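Local atomic coordinates of titin (Homo sapiens, PDB entry 2A38), a protein that spans half of the muscle sarcomere as a giant elastic filament, its N-terminal pair of immunoglobulin domains lying at the Z-disc. Residues Q124-G129 against E155-S160; V107-S112 against A185-E190. All coordinates share one frame; numbering follows the deposited sequence.

Interaction 1: Q124-G129 against E155-S160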
ATOM      1  N   GLN A 124      11.611  12.819 -18.321  1.00 24.32           N
ATOM      2  CA  GLN A 124      11.022  11.779 -17.481  1.00 24.17           C
ATOM      3  C   GLN A 124      10.307  12.277 -16.244  1.00 23.10           C
ATOM      4  O   GLN A 124      10.599  13.351 -15.725  1.00 23.64           O
ATOM      5  CB  GLN A 124      12.079  10.798 -16.985  1.00 27.06           C
ATOM      6  CG  GLN A 124      12.816  10.031 -18.036  1.00 33.79           C
ATOM      7  CD  GLN A 124      13.529   8.839 -17.433  1.00 35.83           C
ATOM      8  OE1 GLN A 124      13.978   8.889 -16.284  1.00 36.65           O
ATOM      9  NE2 GLN A 124      13.644   7.762 -18.204  1.00 37.44           N
ATOM     10  N   VAL A 125       9.393  11.442 -15.761  1.00 21.31           N
ATOM     11  CA  VAL A 125       8.634  11.697 -14.553  1.00 17.17           C
ATOM     12  C   VAL A 125       8.407  10.351 -13.861  1.00 17.20           C
ATOM     13  O   VAL A 125       8.376   9.299 -14.503  1.00 16.74           O
ATOM     14  CB  VAL A 125       7.243  12.318 -14.855  1.00 19.56           C
ATOM     15  CG1 VAL A 125       7.395  13.664 -15.535  1.00 17.94           C
ATOM     16  CG2 VAL A 125       6.424  11.368 -15.729  1.00 19.35           C
ATOM     17  N   ARG A 126       8.280  10.380 -12.547  1.00 16.64           N
ATOM     18  CA  ARG A 126       7.988   9.172 -11.783  1.00 18.03           C
ATOM     19  C   ARG A 126       6.748   9.562 -10.982  1.00 16.99           C
ATOM     20  O   ARG A 126       6.771  10.527 -10.230  1.00 14.92           O
ATOM     21  CB  ARG A 126       9.140   8.797 -10.847  1.00 19.84           C
ATOM     22  CG  ARG A 126       8.817   7.573 -10.012  1.00 24.70           C
ATOM     23  CD  ARG A 126       9.991   7.137  -9.160  1.00 29.93           C
ATOM     24  NE  ARG A 126      10.993   6.399  -9.926  1.00 33.79           N
ATOM     25  CZ  ARG A 126      10.825   5.160 -10.381  1.00 35.83           C
ATOM     26  NH1 ARG A 126       9.691   4.505 -10.155  1.00 36.95           N
ATOM     27  NH2 ARG A 126      11.804   4.568 -11.056  1.00 36.53           N
ATOM     28  N   VAL A 127       5.660   8.826 -11.173  1.00 18.53           N
ATOM     29  CA  VAL A 127       4.403   9.139 -10.500  1.00 19.44           C
ATOM     30  C   VAL A 127       3.876   8.009  -9.633  1.00 20.69           C
ATOM     31  O   VAL A 127       3.921   6.842 -10.019  1.00 21.18           O
ATOM     32  CB  VAL A 127       3.292   9.475 -11.527  1.00 20.35           C
ATOM     33  CG1 VAL A 127       2.029   9.904 -10.800  1.00 20.85           C
ATOM     34  CG2 VAL A 127       3.757  10.556 -12.468  1.00 18.65           C
ATOM     35  N   THR A 128       3.357   8.370  -8.464  1.00 21.91           N
ATOM     36  CA  THR A 128       2.777   7.395  -7.548  1.00 22.85           C
ATOM     37  C   THR A 128       1.355   7.827  -7.213  1.00 22.42           C
ATOM     38  O   THR A 128       0.965   8.966  -7.469  1.00 21.38           O
ATOM     39  CB  THR A 128       3.573   7.296  -6.239  1.00 23.43           C
ATOM     40  OG1 THR A 128       3.664   8.598  -5.639  1.00 26.14           O
ATOM     41  CG2 THR A 128       4.976   6.739  -6.505  1.00 24.28           C
ATOM     42  N   GLY A 129       0.590   6.909  -6.634  1.00 21.79           N
ATOM     43  CA  GLY A 129      -0.781   7.202  -6.265  1.00 20.47           C
ATOM     44  C   GLY A 129      -1.613   5.938  -6.193  1.00 20.42           C
ATOM     45  O   GLY A 129      -1.293   4.927  -6.831  1.00 19.82           O
ATOM     46  N   GLU A 155       7.576   2.095 -17.530  1.00 29.29           N
ATOM     47  CA  GLU A 155       8.138   0.946 -16.834  1.00 32.42           C
ATOM     48  C   GLU A 155       7.819   1.201 -15.383  1.00 31.32           C
ATOM     49  O   GLU A 155       8.569   1.876 -14.684  1.00 31.54           O
ATOM     50  CB  GLU A 155       9.651   0.848 -17.031  1.00 36.87           C
ATOM     51  CG  GLU A 155      10.067  -0.094 -18.162  1.00 44.92           C
ATOM     52  CD  GLU A 155       9.596  -1.533 -17.944  1.00 50.10           C
ATOM     53  OE1 GLU A 155       9.970  -2.138 -16.910  1.00 52.90           O
ATOM     54  OE2 GLU A 155       8.855  -2.058 -18.807  1.00 50.26           O
ATOM     55  N   GLY A 156       6.681   0.679 -14.943  1.00 31.57           N
ATOM     56  CA  GLY A 156       6.255   0.885 -13.574  1.00 31.72           C
ATOM     57  C   GLY A 156       5.718   2.294 -13.402  1.00 31.34           C
ATOM     58  O   GLY A 156       4.814   2.712 -14.125  1.00 33.21           O
ATOM     59  N   ASP A 157       6.289   3.034 -12.458  1.00 30.25           N
ATOM     60  CA  ASP A 157       5.861   4.399 -12.192  1.00 29.61           C
ATOM     61  C   ASP A 157       6.646   5.425 -13.002  1.00 25.59           C
ATOM     62  O   ASP A 157       6.362   6.616 -12.939  1.00 24.65           O
ATOM     63  CB  ASP A 157       6.019   4.704 -10.705  1.00 34.90           C
ATOM     64  CG  ASP A 157       5.483   3.596  -9.833  1.00 41.23           C
ATOM     65  OD1 ASP A 157       4.431   3.018 -10.194  1.00 45.55           O
ATOM     66  OD2 ASP A 157       6.105   3.310  -8.781  1.00 45.32           O
ATOM     67  N   LEU A 158       7.621   4.952 -13.767  1.00 22.91           N
ATOM     68  CA  LEU A 158       8.469   5.823 -14.571  1.00 21.60           C
ATOM     69  C   LEU A 158       7.996   5.985 -16.018  1.00 20.35           C
ATOM     70  O   LEU A 158       7.935   5.011 -16.769  1.00 21.18           O
ATOM     71  CB  LEU A 158       9.895   5.274 -14.554  1.00 22.10           C
ATOM     72  CG  LEU A 158      11.045   6.146 -15.052  1.00 24.22           C
ATOM     73  CD1 LEU A 158      11.145   7.421 -14.221  1.00 25.15           C
ATOM     74  CD2 LEU A 158      12.335   5.344 -14.942  1.00 26.37           C
ATOM     75  N   TYR A 159       7.661   7.217 -16.398  1.00 18.60           N
ATOM     76  CA  TYR A 159       7.212   7.517 -17.755  1.00 17.21           C
ATOM     77  C   TYR A 159       8.244   8.417 -18.397  1.00 18.33           C
ATOM     78  O   TYR A 159       8.785   9.314 -17.753  1.00 17.71           O
ATOM     79  CB  TYR A 159       5.865   8.247 -17.763  1.00 17.44           C
ATOM     80  CG  TYR A 159       4.700   7.436 -17.266  1.00 18.57           C
ATOM     81  CD1 TYR A 159       4.527   7.190 -15.903  1.00 19.33           C
ATOM     82  CD2 TYR A 159       3.755   6.926 -18.159  1.00 17.89           C
ATOM     83  CE1 TYR A 159       3.436   6.458 -15.435  1.00 21.25           C
ATOM     84  CE2 TYR A 159       2.661   6.196 -17.708  1.00 20.26           C
ATOM     85  CZ  TYR A 159       2.504   5.966 -16.345  1.00 22.62           C
ATOM     86  OH  TYR A 159       1.407   5.257 -15.891  1.00 24.95           O
ATOM     87  N   SER A 160       8.513   8.176 -19.670  1.00 19.13           N
ATOM     88  CA  SER A 160       9.495   8.965 -20.378  1.00 22.29           C
ATOM     89  C   SER A 160       8.997   9.388 -21.741  1.00 21.33           C
ATOM     90  O   SER A 160       8.206   8.689 -22.373  1.00 22.58           O
ATOM     91  CB  SER A 160      10.780   8.159 -20.559  1.00 25.38           C
ATOM     92  OG  SER A 160      11.210   7.608 -19.323  1.00 31.72           O
TER
HETATM   93  O   HOH W   1       8.205   1.498 -10.584  1.00 35.67           O
HETATM   94  O   HOH W   2      10.303   1.747 -12.387  1.00 37.64           O

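Interaction 2: V107-S112 against A185-E190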
ATOM      1  N   VAL A 107       7.207  12.098  -7.886  1.00 20.21           N
ATOM      2  CA  VAL A 107       8.422  11.856  -7.119  1.00 22.37           C
ATOM      3  C   VAL A 107       9.520  12.514  -7.933  1.00 22.62           C
ATOM      4  O   VAL A 107      10.405  13.172  -7.390  1.00 24.67           O
ATOM      5  CB  VAL A 107       8.704  10.346  -6.985  1.00 23.64           C
ATOM      6  CG1 VAL A 107      10.046  10.121  -6.315  1.00 24.28           C
ATOM      7  CG2 VAL A 107       7.595   9.685  -6.189  1.00 22.83           C
ATOM      8  N   GLN A 108       9.444  12.322  -9.248  1.00 22.10           N
ATOM      9  CA  GLN A 108      10.387  12.929 -10.185  1.00 21.88           C
ATOM     10  C   GLN A 108       9.559  13.759 -11.171  1.00 21.42           C
ATOM     11  O   GLN A 108       8.690  13.230 -11.871  1.00 17.61           O
ATOM     12  CB  GLN A 108      11.169  11.870 -10.955  1.00 21.97           C
ATOM     13  CG  GLN A 108      12.202  12.474 -11.884  1.00 24.89           C
ATOM     14  CD  GLN A 108      12.813  11.454 -12.813  1.00 26.62           C
ATOM     15  OE1 GLN A 108      12.815  10.258 -12.517  1.00 28.84           O
ATOM     16  NE2 GLN A 108      13.350  11.918 -13.939  1.00 25.00           N
ATOM     17  N   ARG A 109       9.831  15.058 -11.202  1.00 21.24           N
ATOM     18  CA  ARG A 109       9.128  15.993 -12.065  1.00 23.37           C
ATOM     19  C   ARG A 109       9.881  16.279 -13.353  1.00 22.23           C
ATOM     20  O   ARG A 109      11.059  15.953 -13.481  1.00 21.20           O
ATOM     21  CB  ARG A 109       8.927  17.316 -11.328  1.00 26.89           C
ATOM     22  CG  ARG A 109       7.972  17.244 -10.172  1.00 33.51           C
ATOM     23  CD  ARG A 109       7.897  18.567  -9.428  1.00 38.78           C
ATOM     24  NE  ARG A 109       6.728  18.610  -8.550  1.00 44.72           N
ATOM     25  CZ  ARG A 109       6.612  19.401  -7.488  1.00 46.97           C
ATOM     26  NH1 ARG A 109       7.599  20.225  -7.155  1.00 48.68           N
ATOM     27  NH2 ARG A 109       5.507  19.368  -6.755  1.00 49.03           N
ATOM     28  N   LEU A 110       9.188  16.898 -14.304  1.00 21.83           N
ATOM     29  CA  LEU A 110       9.797  17.281 -15.575  1.00 21.44           C
ATOM     30  C   LEU A 110      10.767  18.419 -15.270  1.00 21.52           C
ATOM     31  O   LEU A 110      10.529  19.208 -14.359  1.00 19.90           O
ATOM     32  CB  LEU A 110       8.744  17.817 -16.545  1.00 18.58           C
ATOM     33  CG  LEU A 110       7.713  16.922 -17.217  1.00 16.76           C
ATOM     34  CD1 LEU A 110       6.846  17.766 -18.148  1.00 11.93           C
ATOM     35  CD2 LEU A 110       8.430  15.839 -18.005  1.00 17.84           C
ATOM     36  N   GLN A 111      11.854  18.507 -16.026  1.00 23.69           N
ATOM     37  CA  GLN A 111      12.812  19.586 -15.833  1.00 26.60           C
ATOM     38  C   GLN A 111      13.030  20.297 -17.157  1.00 25.46           C
ATOM     39  O   GLN A 111      13.139  19.655 -18.196  1.00 25.09           O
ATOM     40  CB  GLN A 111      14.150  19.050 -15.319  1.00 30.00           C
ATOM     41  CG  GLN A 111      14.105  18.507 -13.900  1.00 37.44           C
ATOM     42  CD  GLN A 111      15.479  18.057 -13.417  1.00 42.46           C
ATOM     43  OE1 GLN A 111      16.404  18.871 -13.309  1.00 44.68           O
ATOM     44  NE2 GLN A 111      15.622  16.758 -13.127  1.00 43.56           N
ATOM     45  N   SER A 112      13.084  21.622 -17.117  1.00 24.63           N
ATOM     46  CA  SER A 112      13.301  22.402 -18.327  1.00 24.92           C
ATOM     47  C   SER A 112      14.687  22.152 -18.897  1.00 25.71           C
ATOM     48  O   SER A 112      15.639  21.883 -18.163  1.00 27.18           O
ATOM     49  CB  SER A 112      13.160  23.889 -18.030  1.00 25.45           C
ATOM     50  OG  SER A 112      11.841  24.195 -17.626  1.00 31.06           O
ATOM     51  N   ALA A 185      -2.592  15.897 -10.471  1.00 15.67           N
ATOM     52  CA  ALA A 185      -1.327  16.585 -10.312  1.00 16.32           C
ATOM     53  C   ALA A 185      -0.801  16.872 -11.715  1.00 16.76           C
ATOM     54  O   ALA A 185      -1.047  16.096 -12.642  1.00 14.15           O
ATOM     55  CB  ALA A 185      -0.354  15.698  -9.561  1.00 15.90           C
ATOM     56  N   THR A 186      -0.086  17.980 -11.882  1.00 17.46           N
ATOM     57  CA  THR A 186       0.481  18.303 -13.182  1.00 18.39           C
ATOM     58  C   THR A 186       1.917  18.766 -13.021  1.00 17.67           C
ATOM     59  O   THR A 186       2.283  19.344 -12.005  1.00 18.57           O
ATOM     60  CB  THR A 186      -0.330  19.394 -13.922  1.00 21.44           C
ATOM     61  OG1 THR A 186      -0.164  20.652 -13.255  1.00 27.19           O
ATOM     62  CG2 THR A 186      -1.807  19.031 -13.949  1.00 21.05           C
ATOM     63  N   SER A 187       2.728  18.480 -14.032  1.00 17.47           N
ATOM     64  CA  SER A 187       4.137  18.840 -14.046  1.00 16.36           C
ATOM     65  C   SER A 187       4.398  19.520 -15.387  1.00 17.30           C
ATOM     66  O   SER A 187       3.965  19.028 -16.434  1.00 15.78           O
ATOM     67  CB  SER A 187       4.989  17.576 -13.909  1.00 17.10           C
ATOM     68  OG  SER A 187       6.371  17.870 -13.823  1.00 20.06           O
ATOM     69  N   THR A 188       5.084  20.656 -15.360  1.00 18.46           N
ATOM     70  CA  THR A 188       5.371  21.383 -16.590  1.00 20.83           C
ATOM     71  C   THR A 188       6.836  21.739 -16.690  1.00 20.28           C
ATOM     72  O   THR A 188       7.500  21.955 -15.677  1.00 20.69           O
ATOM     73  CB  THR A 188       4.579  22.705 -16.680  1.00 23.35           C
ATOM     74  OG1 THR A 188       3.223  22.486 -16.273  1.00 28.41           O
ATOM     75  CG2 THR A 188       4.584  23.224 -18.117  1.00 22.33           C
ATOM     76  N   ALA A 189       7.320  21.814 -17.923  1.00 20.53           N
ATOM     77  CA  ALA A 189       8.706  22.166 -18.203  1.00 19.79           C
ATOM     78  C   ALA A 189       8.796  22.816 -19.578  1.00 20.02           C
ATOM     79  O   ALA A 189       7.945  22.611 -20.446  1.00 18.74           O
ATOM     80  CB  ALA A 189       9.587  20.930 -18.160  1.00 18.89           C
ATOM     81  N   GLU A 190       9.856  23.589 -19.767  1.00 21.19           N
ATOM     82  CA  GLU A 190      10.090  24.291 -21.012  1.00 21.12           C
ATOM     83  C   GLU A 190      11.227  23.646 -21.788  1.00 19.02           C
ATOM     84  O   GLU A 190      12.324  23.472 -21.267  1.00 19.00           O
ATOM     85  CB  GLU A 190      10.458  25.739 -20.705  1.00 25.73           C
ATOM     86  CG  GLU A 190      10.174  26.695 -21.832  1.00 33.42           C
ATOM     87  CD  GLU A 190       8.699  26.749 -22.173  1.00 37.83           C
ATOM     88  OE1 GLU A 190       7.871  26.763 -21.225  1.00 39.17           O
ATOM     89  OE2 GLU A 190       8.367  26.788 -23.384  1.00 41.16           O
TER
HETATM   90  O   HOH W   3       8.164  20.380 -13.856  1.00 38.25           O

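Interaction 1: Q124-G129 against E155-S160
Val125 and Tyr159 form a hydrogen-bonded antiparallel pair joining strands B (119-130) and E (158-166), the two inner strands of the four-stranded A-B-E-D sheet in titin's second I-set immunoglobulin domain. Val125 N reaches Tyr159 O at 3.0 Å and Tyr159 N returns to Val125 O at 2.9 Å. One step on, Val127 N takes Asp157 O at 2.9 Å. Asp157 belongs to the type II' turn Glu155-Leu158 that closes the D-E hairpin, with Gly156 in the positive-phi position; the ladder thus runs on into the turn, where Asp157 O takes the last bond.

Val125 and Tyr159 share the inward face, where Val125 CG2 packs on Tyr159 CB at 3.8 Å; beyond them, Val125 meets Val176 of strand F and Tyr159 meets Val135 and Phe137 of strand C. Gln124, Arg126, Leu158 and Ser160 line the outer face. Arg126 starts extended and bends at chi3 (-78°), which brings one face of its guanidinium over Leu158 CB. Two waters sit at its in-plane edge, each bound only weakly by the guanidinium; one accepts from Asp157 N and the other donates to Glu155 O. The Asp157 carboxylate, turned 89° from the guanidinium, stays beyond salt-bridge range.

Gln124 CG stands beside its own backbone N, and the extended chain lies alongside Ser160, with OE1 turned toward the methyls of Leu158. A leucine here removes the amide and is likely to leave Ser160 OG without this polar neighbour. The bond concerned, Gln124 NE2 to Ser160 OG, is short at 2.7 Å but weak, the N-H...OG angle being only 117°.

Interaction 2: V107-S112 against A185-E190
Ser187 OG is gripped twice: it accepts Leu110 N at 3.0 Å, nearly straight, and donates to a water that in turn donates to Leu110 O; the same water lies unusually close to Thr188 O. This ties the link between strands A and A' of the immunoglobulin fold to strand G (183-193). After the classic bulge in which Val107 and Gln108 both face Arg126 of strand B, the chain leaves the sheet of strand A and crosses to that of strand G. Residues 109-112 and 187-190 run almost parallel there, their end-to-end directions 11° apart, and serine hydroxyls bridge them instead of direct backbone pairing.

Ser187 OG points at the link because it is anti to its own backbone N (chi1 -176°); the OG also lies against Leu110 CB. Between the two serine bonds Ala189 CB presses on Leu110 CB at 3.6 Å and equally close on the carbonyl carbon of Gln111. Leu110 sends CD1 toward Ser187 O, 3.6 Å away, and its buried side chain also touches Leu123 and Val125 of strand B.

Glu190 turns its carboxylate away from the link, to Thr173 of strand F. Its backbone is caught all the same: Ser112 OG accepts Glu190 N at 3.0 Å with an angle of 171°.

In the fold
Both contacts belong to the second immunoglobulin domain, their centres about 11 Å apart, and strand B connects them. Interaction 1 lies within one sheet and rests on regular backbone pairing, with Val125 and Tyr159 turned to the core and a mixed outer face that is mostly partly exposed. Interaction 2 lies at the sandwich margin, where the chain changes sheets; half its touching residues are exposed, and hydroxyls and a water do the work of a backbone ladder. They meet at Arg126, whose N and O probably hydrogen-bond Gln108 O and Val107 N, and in the core, where Val125 CG1 packs on Leu110 CD2 at 3.4 Å. Val125 and Leu110 thus join the strand pair to the crossing link.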